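Local coordinates for GCN5-related N-acetyltransferase (Brucella abortus, PDB 7N1L), which probably transfers acetyl groups as a GNAT-family acyltransferase, perhaps to the N-terminal alanine of a ribosomal protein, at residues D29-E40 with L69-R80; E40-Y48 with G83-F91. One frame throughout, in Å; residues are numbered along the deposited sequence.

Overall arrangement
Two faces of one sheet, covered by different helices, give the GNAT architecture its layered form, and the two contacts sample it from the edge inward. Contact 1 joins outer strand 28-32 to strand 74-81 through backbone hydrogen bonds, then follows the chain into the start of helix 38-52; it is partly buried, with Leu33 and Leu77 buried, Asp29 and Leu35 at the exposed margin. Contact 2 is more deeply buried and seats the same helix on strand 84-96 by aromatic and leucine packing, with no direct hydrogen bond across it. Strands 74-81 and 84-96 are neighbours, so the contacts meet directly. Glu40 belongs to both, placing a charged group at one end of the apolar interface.

Contact 1 of 2, residues D29-E40 with L69-R80; sequences DIALLHLRDAHE and LQDRAAEALGAR
Asp29 and Arg80 exchange two backbone hydrogen bonds, as do Ala31 and Gly78, making 29-32 and 74-80 the antiparallel outer pair of the mixed GNAT sheet. A further bond runs from Leu33 N to Ala76 O at 2.8 Å, and a water then links Leu33 O to Ala76 N. Packing is tight on the face bearing Ile30, Leu32 and Leu77. There Leu77 CD1 lies only 3.5 Å from Leu32 CD2, closer than usual for two methyls, while Leu77 CG meets Ile30 CG2 at 3.7 Å with the side chains nearly perpendicular. Val127 of helix 120-129 touches both Ile30 and Leu77. On the other face, Gly78 makes room for Leu33, whose CG stands beside its own backbone N (chi1 -62°); this brings Leu33 CD2 to 4.1 Å from Gly78 CA. Leu69 CD1 packs as closely on buried Ala38, 3.5 Å from Ala38 CA.

The exposed side is looser: Asp29 at the sheet edge, and Leu35, whose CD2 rests 3.6 Å from Gln70 CG. Near the surface, Arg80 extends from CG to NE to meet Glu40, its guanidinium turned 39° from the carboxylate plane. Asp37 OD1 adds a long, weak ion pair to Arg80 NH2, while its OD2 accepts from His34 N. The contact of Arg80 NH2 with Glu40 OE1 is so short that its exact length is doubtful; Arg80 NH1 approaches the syn side of Glu40 OE2 at 2.6 Å.

Contact 2 of 2, residues E40-Y48 with G83-F91; sequences EFAPLLASY and GNLVGFVIF
Phe88 takes part in two edge-to-face aromatic pairs at once, receiving the edge of Phe41 on one face and turning its own edge toward the face of Tyr48. This cluster fastens helix 40-48 to a central strand of the GNAT sheet, the short segments running at 42° to each other. In the T-shaped pair with Phe41 the planes stand 85° apart, and Phe41 CE1 comes within 3.6 Å of Phe88 CD2. The Tyr48 pair is offset, with Phe88 CZ 4.0 Å from Tyr48 CD2. Phe88 CG lies between its backbone N and carbonyl carbon (chi1 70°), a torsion that stands the ring up against the helix. Beyond the cluster, Tyr48 OH is hydrogen-bonded to His108, and Val98 of the second subunit packs on Tyr48.

Next to the rings the strand is irregular: Val86 and Gly87 both face Ala79, forming a classic beta bulge. Leu44 packs over this distortion, its CD2 3.4 Å from Gly87 N. The same methyl, Leu44 CD2, touches Leu85 CD2 at 3.7 Å, while Leu45 CD1 lies 4.0 Å from Phe88 CZ, on the side of the ring that Phe41 occupies. Toward the start of the strand the apolar seam gives way to a polar link. One water lies doubtfully close to Glu40 OE2 and accepts from the strand backbone, its oxygen 3.0 Å from Leu85 N.

Contact 1 of 2, residues D29-E40 with L69-R80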
loop_
_atom_site.group_PDB
_atom_site.type_symbol
_atom_site.label_atom_id
_atom_site.label_comp_id
_atom_site.label_asym_id
_atom_site.label_seq_id
_atom_site.Cartn_x
_atom_site.Cartn_y
_atom_site.Cartn_z
ATOM N N ASP A 29 4.017 25.989 6.257
ATOM C CA ASP A 29 3.908 25.896 4.802
ATOM C C ASP A 29 4.005 24.435 4.387
ATOM O O ASP A 29 5.028 23.781 4.640
ATOM C CB ASP A 29 5.001 26.706 4.108
ATOM C CG ASP A 29 4.713 28.191 4.117
ATOM O OD1 ASP A 29 3.521 28.557 3.981
ATOM O OD2 ASP A 29 5.666 29.001 4.271
ATOM N N ILE A 30 2.957 23.934 3.733
ATOM C CA ILE A 30 2.894 22.540 3.315
ATOM C C ILE A 30 2.847 22.476 1.788
ATOM O O ILE A 30 2.012 23.128 1.154
ATOM C CB ILE A 30 1.692 21.814 3.953
ATOM C CG1 ILE A 30 1.873 21.742 5.469
ATOM C CG2 ILE A 30 1.538 20.402 3.365
ATOM C CD1 ILE A 30 0.615 21.328 6.191
ATOM N N ALA A 31 3.741 21.686 1.208
ATOM C CA ALA A 31 3.852 21.553 -0.240
ATOM C C ALA A 31 4.471 20.202 -0.565
ATOM O O ALA A 31 5.243 19.655 0.224
ATOM C CB ALA A 31 4.707 22.686 -0.842
ATOM N N LEU A 32 4.161 19.693 -1.755
ATOM C CA LEU A 32 4.724 18.428 -2.217
ATOM C C LEU A 32 6.236 18.529 -2.361
ATOM O O LEU A 32 6.759 19.541 -2.820
ATOM C CB LEU A 32 4.121 18.053 -3.565
ATOM C CG LEU A 32 2.674 17.558 -3.585
ATOM C CD1 LEU A 32 2.190 17.586 -5.014
ATOM C CD2 LEU A 32 2.510 16.166 -2.960
ATOM N N LEU A 33 6.942 17.481 -1.956
ATOM C CA LEU A 33 8.387 17.397 -2.133
ATOM C C LEU A 33 8.719 16.847 -3.525
ATOM O O LEU A 33 7.963 16.064 -4.104
ATOM C CB LEU A 33 9.020 16.518 -1.054
ATOM C CG LEU A 33 8.865 17.006 0.395
ATOM C CD1 LEU A 33 9.363 15.927 1.375
ATOM C CD2 LEU A 33 9.632 18.334 0.603
ATOM N N HIS A 34 9.829 17.322 -4.092
ATOM C CA HIS A 34 10.306 16.828 -5.371
ATOM C C HIS A 34 11.778 16.442 -5.238
ATOM O O HIS A 34 12.385 16.579 -4.166
ATOM C CB HIS A 34 10.070 17.864 -6.475
ATOM C CG HIS A 34 8.625 18.216 -6.671
ATOM N ND1 HIS A 34 7.766 17.442 -7.425
ATOM C CD2 HIS A 34 7.889 19.253 -6.208
ATOM C CE1 HIS A 34 6.566 17.995 -7.425
ATOM N NE2 HIS A 34 6.611 19.092 -6.691
ATOM N N LEU A 35 12.363 15.967 -6.350
ATOM C CA LEU A 35 13.729 15.448 -6.302
ATOM C C LEU A 35 14.724 16.535 -5.879
ATOM O O LEU A 35 15.769 16.237 -5.271
ATOM C CB LEU A 35 14.086 14.811 -7.645
ATOM C CG LEU A 35 15.452 14.115 -7.693
ATOM C CD1 LEU A 35 15.466 13.113 -6.577
ATOM C CD2 LEU A 35 15.714 13.407 -9.050
ATOM N N ARG A 36 14.423 17.787 -6.220
ATOM C CA ARG A 36 15.210 18.932 -5.765
ATOM C C ARG A 36 15.437 18.898 -4.253
ATOM O O ARG A 36 16.509 19.286 -3.761
ATOM C CB ARG A 36 14.444 20.220 -6.120
ATOM C CG ARG A 36 15.164 21.515 -5.794
ATOM C CD ARG A 36 14.197 22.636 -5.339
ATOM N NE ARG A 36 13.380 23.309 -6.345
ATOM C CZ ARG A 36 12.053 23.379 -6.320
ATOM N NH1 ARG A 36 11.344 22.786 -5.372
ATOM N NH2 ARG A 36 11.420 24.090 -7.255
ATOM N N ASP A 37 14.462 18.396 -3.507
ATOM C CA ASP A 37 14.449 18.507 -2.055
ATOM C C ASP A 37 15.120 17.339 -1.348
ATOM O O ASP A 37 15.046 17.262 -0.117
ATOM C CB ASP A 37 13.011 18.679 -1.569
ATOM C CG ASP A 37 12.311 19.851 -2.251
ATOM O OD1 ASP A 37 12.849 20.985 -2.179
ATOM O OD2 ASP A 37 11.222 19.646 -2.842
ATOM N N ALA A 38 15.766 16.432 -2.087
ATOM C CA ALA A 38 16.260 15.200 -1.472
ATOM C C ALA A 38 17.223 15.496 -0.338
ATOM O O ALA A 38 17.154 14.867 0.723
ATOM C CB ALA A 38 16.935 14.305 -2.519
ATOM N N HIS A 39 18.131 16.456 -0.548
ATOM C CA HIS A 39 19.131 16.773 0.466
ATOM C C HIS A 39 18.493 17.340 1.730
ATOM O O HIS A 39 18.932 17.030 2.845
ATOM C CB HIS A 39 20.172 17.727 -0.089
ATOM C CG HIS A 39 21.303 17.971 0.856
ATOM N ND1 HIS A 39 22.169 16.971 1.244
ATOM C CD2 HIS A 39 21.748 19.103 1.449
ATOM C CE1 HIS A 39 23.073 17.464 2.069
ATOM N NE2 HIS A 39 22.848 18.759 2.199
ATOM N N GLU A 40 17.488 18.203 1.574
ATOM C CA GLU A 40 16.785 18.740 2.729
ATOM C C GLU A 40 15.948 17.660 3.407
ATOM O O GLU A 40 15.848 17.615 4.639
ATOM C CB GLU A 40 15.903 19.904 2.278
ATOM C CG GLU A 40 16.255 21.234 2.926
ATOM C CD GLU A 40 15.210 22.297 2.677
ATOM O OE1 GLU A 40 14.836 22.509 1.509
ATOM O OE2 GLU A 40 14.758 22.914 3.660
ATOM N N LEU A 69 12.346 9.719 -3.740
ATOM C CA LEU A 69 11.871 10.817 -4.558
ATOM C C LEU A 69 11.987 10.533 -6.050
ATOM O O LEU A 69 11.468 11.325 -6.841
ATOM C CB LEU A 69 12.641 12.088 -4.195
ATOM C CG LEU A 69 12.284 12.592 -2.803
ATOM C CD1 LEU A 69 13.216 13.704 -2.372
ATOM C CD2 LEU A 69 10.824 13.070 -2.796
ATOM N N GLN A 70 12.640 9.441 -6.459
ATOM C CA GLN A 70 12.655 9.045 -7.866
ATOM C C GLN A 70 11.708 7.887 -8.176
ATOM O O GLN A 70 11.731 7.358 -9.298
ATOM C CB GLN A 70 14.073 8.677 -8.291
ATOM C CG GLN A 70 14.926 9.906 -8.520
ATOM C CD GLN A 70 16.349 9.546 -8.781
ATOM O OE1 GLN A 70 16.749 9.330 -9.927
ATOM N NE2 GLN A 70 17.130 9.436 -7.715
ATOM N N ASP A 71 10.914 7.445 -7.201
ATOM C CA ASP A 71 9.868 6.450 -7.446
ATOM C C ASP A 71 8.554 7.177 -7.723
ATOM O O ASP A 71 7.926 7.706 -6.794
ATOM C CB ASP A 71 9.751 5.522 -6.244
ATOM C CG ASP A 71 8.856 4.309 -6.502
ATOM O OD1 ASP A 71 7.808 4.424 -7.180
ATOM O OD2 ASP A 71 9.212 3.245 -5.980
ATOM N N ARG A 72 8.059 7.075 -8.957
ATOM C CA ARG A 72 6.863 7.810 -9.369
ATOM C C ARG A 72 5.583 7.251 -8.746
ATOM O O ARG A 72 4.523 7.891 -8.856
ATOM C CB ARG A 72 6.734 7.788 -10.897
ATOM C CG ARG A 72 7.780 8.615 -11.661
ATOM C CD ARG A 72 7.402 10.061 -11.713
ATOM N NE ARG A 72 6.004 10.247 -12.081
ATOM C CZ ARG A 72 5.287 11.309 -11.727
ATOM N NH1 ARG A 72 5.816 12.305 -11.030
ATOM N NH2 ARG A 72 4.003 11.372 -12.071
ATOM N N ALA A 73 5.664 6.101 -8.063
ATOM C CA ALA A 73 4.506 5.567 -7.354
ATOM C C ALA A 73 4.328 6.228 -5.989
ATOM O O ALA A 73 3.234 6.174 -5.427
ATOM C CB ALA A 73 4.634 4.060 -7.160
ATOM N N ALA A 74 5.408 6.725 -5.397
ATOM C CA ALA A 74 5.404 7.391 -4.103
ATOM C C ALA A 74 5.328 8.903 -4.261
ATOM O O ALA A 74 5.799 9.470 -5.254
ATOM C CB ALA A 74 6.652 7.029 -3.298
ATOM N N GLU A 75 4.711 9.552 -3.287
ATOM C CA GLU A 75 4.767 11.002 -3.195
ATOM C C GLU A 75 4.964 11.350 -1.724
ATOM O O GLU A 75 4.709 10.545 -0.826
ATOM C CB GLU A 75 3.500 11.674 -3.754
ATOM C CG GLU A 75 3.182 11.295 -5.215
ATOM C CD GLU A 75 1.853 11.833 -5.657
ATOM O OE1 GLU A 75 1.710 13.064 -5.748
ATOM O OE2 GLU A 75 0.920 11.015 -5.875
ATOM N N ALA A 76 5.473 12.541 -1.483
ATOM C CA ALA A 76 5.737 12.963 -0.127
ATOM C C ALA A 76 5.338 14.428 -0.017
ATOM O O ALA A 76 5.699 15.251 -0.869
ATOM C CB ALA A 76 7.206 12.727 0.243
ATOM N N LEU A 77 4.557 14.730 1.004
ATOM C CA LEU A 77 4.203 16.096 1.349
ATOM C C LEU A 77 5.132 16.578 2.453
ATOM O O LEU A 77 5.468 15.813 3.354
ATOM C CB LEU A 77 2.744 16.111 1.781
ATOM C CG LEU A 77 1.747 17.195 1.488
ATOM C CD1 LEU A 77 1.780 17.667 0.076
ATOM C CD2 LEU A 77 0.442 16.427 1.693
ATOM N N GLY A 78 5.617 17.812 2.326
ATOM C CA GLY A 78 6.532 18.379 3.303
ATOM C C GLY A 78 5.947 19.587 4.019
ATOM O O GLY A 78 5.166 20.358 3.452
ATOM N N ALA A 79 6.357 19.765 5.276
ATOM C CA ALA A 79 5.936 20.895 6.088
ATOM C C ALA A 79 7.154 21.737 6.433
ATOM O O ALA A 79 8.148 21.217 6.950
ATOM C CB ALA A 79 5.232 20.429 7.363
ATOM N N ARG A 80 7.085 23.022 6.144
ATOM C CA ARG A 80 8.180 23.946 6.442
ATOM C C ARG A 80 7.741 24.962 7.487
ATOM O O ARG A 80 6.600 25.425 7.466
ATOM C CB ARG A 80 8.665 24.683 5.183
ATOM C CG ARG A 80 9.255 23.761 4.123
ATOM C CD ARG A 80 9.694 24.528 2.859
ATOM N NE ARG A 80 10.472 23.670 1.971
ATOM C CZ ARG A 80 11.756 23.395 2.149
ATOM N NH1 ARG A 80 12.440 23.915 3.151
ATOM N NH2 ARG A 80 12.364 22.562 1.315
HETATM O O HOH W 1 5.794 14.106 -4.074
#

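Contact 2 of 2, residues E40-Y48 with G83-F91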
loop_
_atom_site.group_PDB
_atom_site.type_symbol
_atom_site.label_atom_id
_atom_site.label_comp_id
_atom_site.label_asym_id
_atom_site.label_seq_id
_atom_site.Cartn_x
_atom_site.Cartn_y
_atom_site.Cartn_z
ATOM N N GLU A 40 17.488 18.203 1.574
ATOM C CA GLU A 40 16.785 18.740 2.729
ATOM C C GLU A 40 15.948 17.660 3.407
ATOM O O GLU A 40 15.848 17.615 4.639
ATOM C CB GLU A 40 15.903 19.904 2.278
ATOM C CG GLU A 40 16.255 21.234 2.926
ATOM C CD GLU A 40 15.210 22.297 2.677
ATOM O OE1 GLU A 40 14.836 22.509 1.509
ATOM O OE2 GLU A 40 14.758 22.914 3.660
ATOM N N PHE A 41 15.376 16.759 2.612
ATOM C CA PHE A 41 14.552 15.672 3.127
ATOM C C PHE A 41 15.406 14.633 3.845
ATOM O O PHE A 41 14.955 14.040 4.836
ATOM C CB PHE A 41 13.768 15.074 1.952
ATOM C CG PHE A 41 12.898 13.895 2.280
ATOM C CD1 PHE A 41 12.091 13.876 3.396
ATOM C CD2 PHE A 41 12.799 12.847 1.378
ATOM C CE1 PHE A 41 11.271 12.794 3.658
ATOM C CE2 PHE A 41 11.978 11.752 1.627
ATOM C CZ PHE A 41 11.193 11.738 2.773
ATOM N N ALA A 42 16.652 14.459 3.404
ATOM C CA ALA A 42 17.494 13.355 3.868
ATOM C C ALA A 42 17.614 13.249 5.383
ATOM O O ALA A 42 17.419 12.138 5.903
ATOM C CB ALA A 42 18.885 13.458 3.222
ATOM N N PRO A 43 17.971 14.306 6.142
ATOM C CA PRO A 43 18.100 14.125 7.600
ATOM C C PRO A 43 16.778 13.889 8.295
ATOM O O PRO A 43 16.726 13.130 9.273
ATOM C CB PRO A 43 18.777 15.427 8.076
ATOM C CG PRO A 43 18.448 16.441 7.032
ATOM C CD PRO A 43 18.394 15.654 5.721
ATOM N N LEU A 44 15.699 14.498 7.799
ATOM C CA LEU A 44 14.388 14.277 8.386
ATOM C C LEU A 44 13.985 12.817 8.249
ATOM O O LEU A 44 13.474 12.202 9.202
ATOM C CB LEU A 44 13.374 15.193 7.706
ATOM C CG LEU A 44 12.240 15.723 8.565
ATOM C CD1 LEU A 44 12.811 16.493 9.783
ATOM C CD2 LEU A 44 11.349 16.625 7.726
ATOM N N LEU A 45 14.215 12.249 7.064
ATOM C CA LEU A 45 13.968 10.833 6.853
ATOM C C LEU A 45 14.912 9.996 7.702
ATOM O O LEU A 45 14.518 8.956 8.241
ATOM C CB LEU A 45 14.117 10.501 5.361
ATOM C CG LEU A 45 13.879 9.048 4.900
ATOM C CD1 LEU A 45 12.435 8.613 5.122
ATOM C CD2 LEU A 45 14.275 8.845 3.428
ATOM N N ALA A 46 16.165 10.437 7.856
ATOM C CA ALA A 46 17.091 9.653 8.667
ATOM C C ALA A 46 16.648 9.598 10.130
ATOM O O ALA A 46 16.819 8.571 10.790
ATOM C CB ALA A 46 18.504 10.196 8.544
ATOM N N SER A 47 16.120 10.699 10.671
ATOM C CA SER A 47 15.641 10.659 12.048
ATOM C C SER A 47 14.465 9.696 12.195
ATOM O O SER A 47 14.402 8.929 13.162
ATOM C CB SER A 47 15.227 12.059 12.518
ATOM O OG SER A 47 16.317 12.958 12.514
ATOM N N TYR A 48 13.532 9.709 11.237
ATOM C CA TYR A 48 12.385 8.807 11.311
ATOM C C TYR A 48 12.824 7.355 11.274
ATOM O O TYR A 48 12.345 6.534 12.063
ATOM C CB TYR A 48 11.416 9.109 10.173
ATOM C CG TYR A 48 10.271 8.140 10.020
ATOM C CD1 TYR A 48 9.285 8.020 10.992
ATOM C CD2 TYR A 48 10.168 7.346 8.888
ATOM C CE1 TYR A 48 8.223 7.114 10.833
ATOM C CE2 TYR A 48 9.132 6.462 8.722
ATOM C CZ TYR A 48 8.171 6.337 9.687
ATOM O OH TYR A 48 7.147 5.441 9.460
ATOM N N GLY A 83 11.135 28.618 6.871
ATOM C CA GLY A 83 12.047 28.164 5.845
ATOM C C GLY A 83 12.634 26.779 6.043
ATOM O O GLY A 83 13.160 26.206 5.077
ATOM N N ASN A 84 12.539 26.203 7.242
ATOM C CA ASN A 84 13.137 24.902 7.530
ATOM C C ASN A 84 12.113 23.764 7.418
ATOM O O ASN A 84 10.992 23.876 7.922
ATOM C CB ASN A 84 13.773 24.930 8.918
ATOM C CG ASN A 84 14.908 25.972 9.028
ATOM O OD1 ASN A 84 15.811 26.027 8.186
ATOM N ND2 ASN A 84 14.842 26.808 10.055
ATOM N N LEU A 85 12.506 22.680 6.753
ATOM C CA LEU A 85 11.661 21.497 6.614
ATOM C C LEU A 85 11.629 20.735 7.931
ATOM O O LEU A 85 12.668 20.247 8.387
ATOM C CB LEU A 85 12.187 20.602 5.493
ATOM C CG LEU A 85 11.320 19.368 5.176
ATOM C CD1 LEU A 85 10.094 19.788 4.383
ATOM C CD2 LEU A 85 12.105 18.277 4.451
ATOM N N VAL A 86 10.442 20.626 8.536
ATOM C CA VAL A 86 10.300 20.080 9.893
ATOM C C VAL A 86 9.279 18.948 10.016
ATOM O O VAL A 86 8.959 18.545 11.140
ATOM C CB VAL A 86 9.963 21.185 10.910
ATOM C CG1 VAL A 86 11.061 22.234 10.944
ATOM C CG2 VAL A 86 8.606 21.798 10.619
ATOM N N GLY A 87 8.712 18.481 8.893
ATOM C CA GLY A 87 7.790 17.347 8.884
ATOM C C GLY A 87 7.618 16.760 7.491
ATOM O O GLY A 87 8.015 17.369 6.497
ATOM N N PHE A 88 7.092 15.529 7.423
ATOM C CA PHE A 88 6.746 14.953 6.124
ATOM C C PHE A 88 5.685 13.875 6.288
ATOM O O PHE A 88 5.476 13.341 7.382
ATOM C CB PHE A 88 7.961 14.377 5.380
ATOM C CG PHE A 88 8.541 13.125 5.989
ATOM C CD1 PHE A 88 8.032 11.864 5.668
ATOM C CD2 PHE A 88 9.634 13.193 6.836
ATOM C CE1 PHE A 88 8.592 10.715 6.195
ATOM C CE2 PHE A 88 10.199 12.050 7.363
ATOM C CZ PHE A 88 9.675 10.803 7.036
ATOM N N VAL A 89 5.002 13.574 5.181
ATOM C CA VAL A 89 4.160 12.386 5.094
ATOM C C VAL A 89 4.372 11.781 3.714
ATOM O O VAL A 89 4.359 12.502 2.708
ATOM C CB VAL A 89 2.663 12.670 5.369
ATOM C CG1 VAL A 89 2.083 13.668 4.397
ATOM C CG2 VAL A 89 1.868 11.377 5.321
ATOM N N ILE A 90 4.607 10.466 3.679
ATOM C CA ILE A 90 4.797 9.691 2.454
ATOM C C ILE A 90 3.500 8.960 2.140
ATOM O O ILE A 90 2.944 8.275 3.009
ATOM C CB ILE A 90 5.956 8.690 2.611
ATOM C CG1 ILE A 90 7.274 9.426 2.889
ATOM C CG2 ILE A 90 6.093 7.811 1.358
ATOM C CD1 ILE A 90 8.411 8.493 3.349
ATOM N N PHE A 91 3.017 9.088 0.901
ATOM C CA PHE A 91 1.740 8.490 0.531
ATOM C C PHE A 91 1.783 7.920 -0.871
ATOM O O PHE A 91 2.558 8.364 -1.721
ATOM C CB PHE A 91 0.599 9.500 0.615
ATOM C CG PHE A 91 0.681 10.622 -0.375
ATOM C CD1 PHE A 91 1.485 11.733 -0.121
ATOM C CD2 PHE A 91 -0.100 10.620 -1.520
ATOM C CE1 PHE A 91 1.532 12.803 -1.022
ATOM C CE2 PHE A 91 -0.053 11.678 -2.423
ATOM C CZ PHE A 91 0.761 12.765 -2.169
HETATM O O HOH W 2 15.358 22.108 5.917
#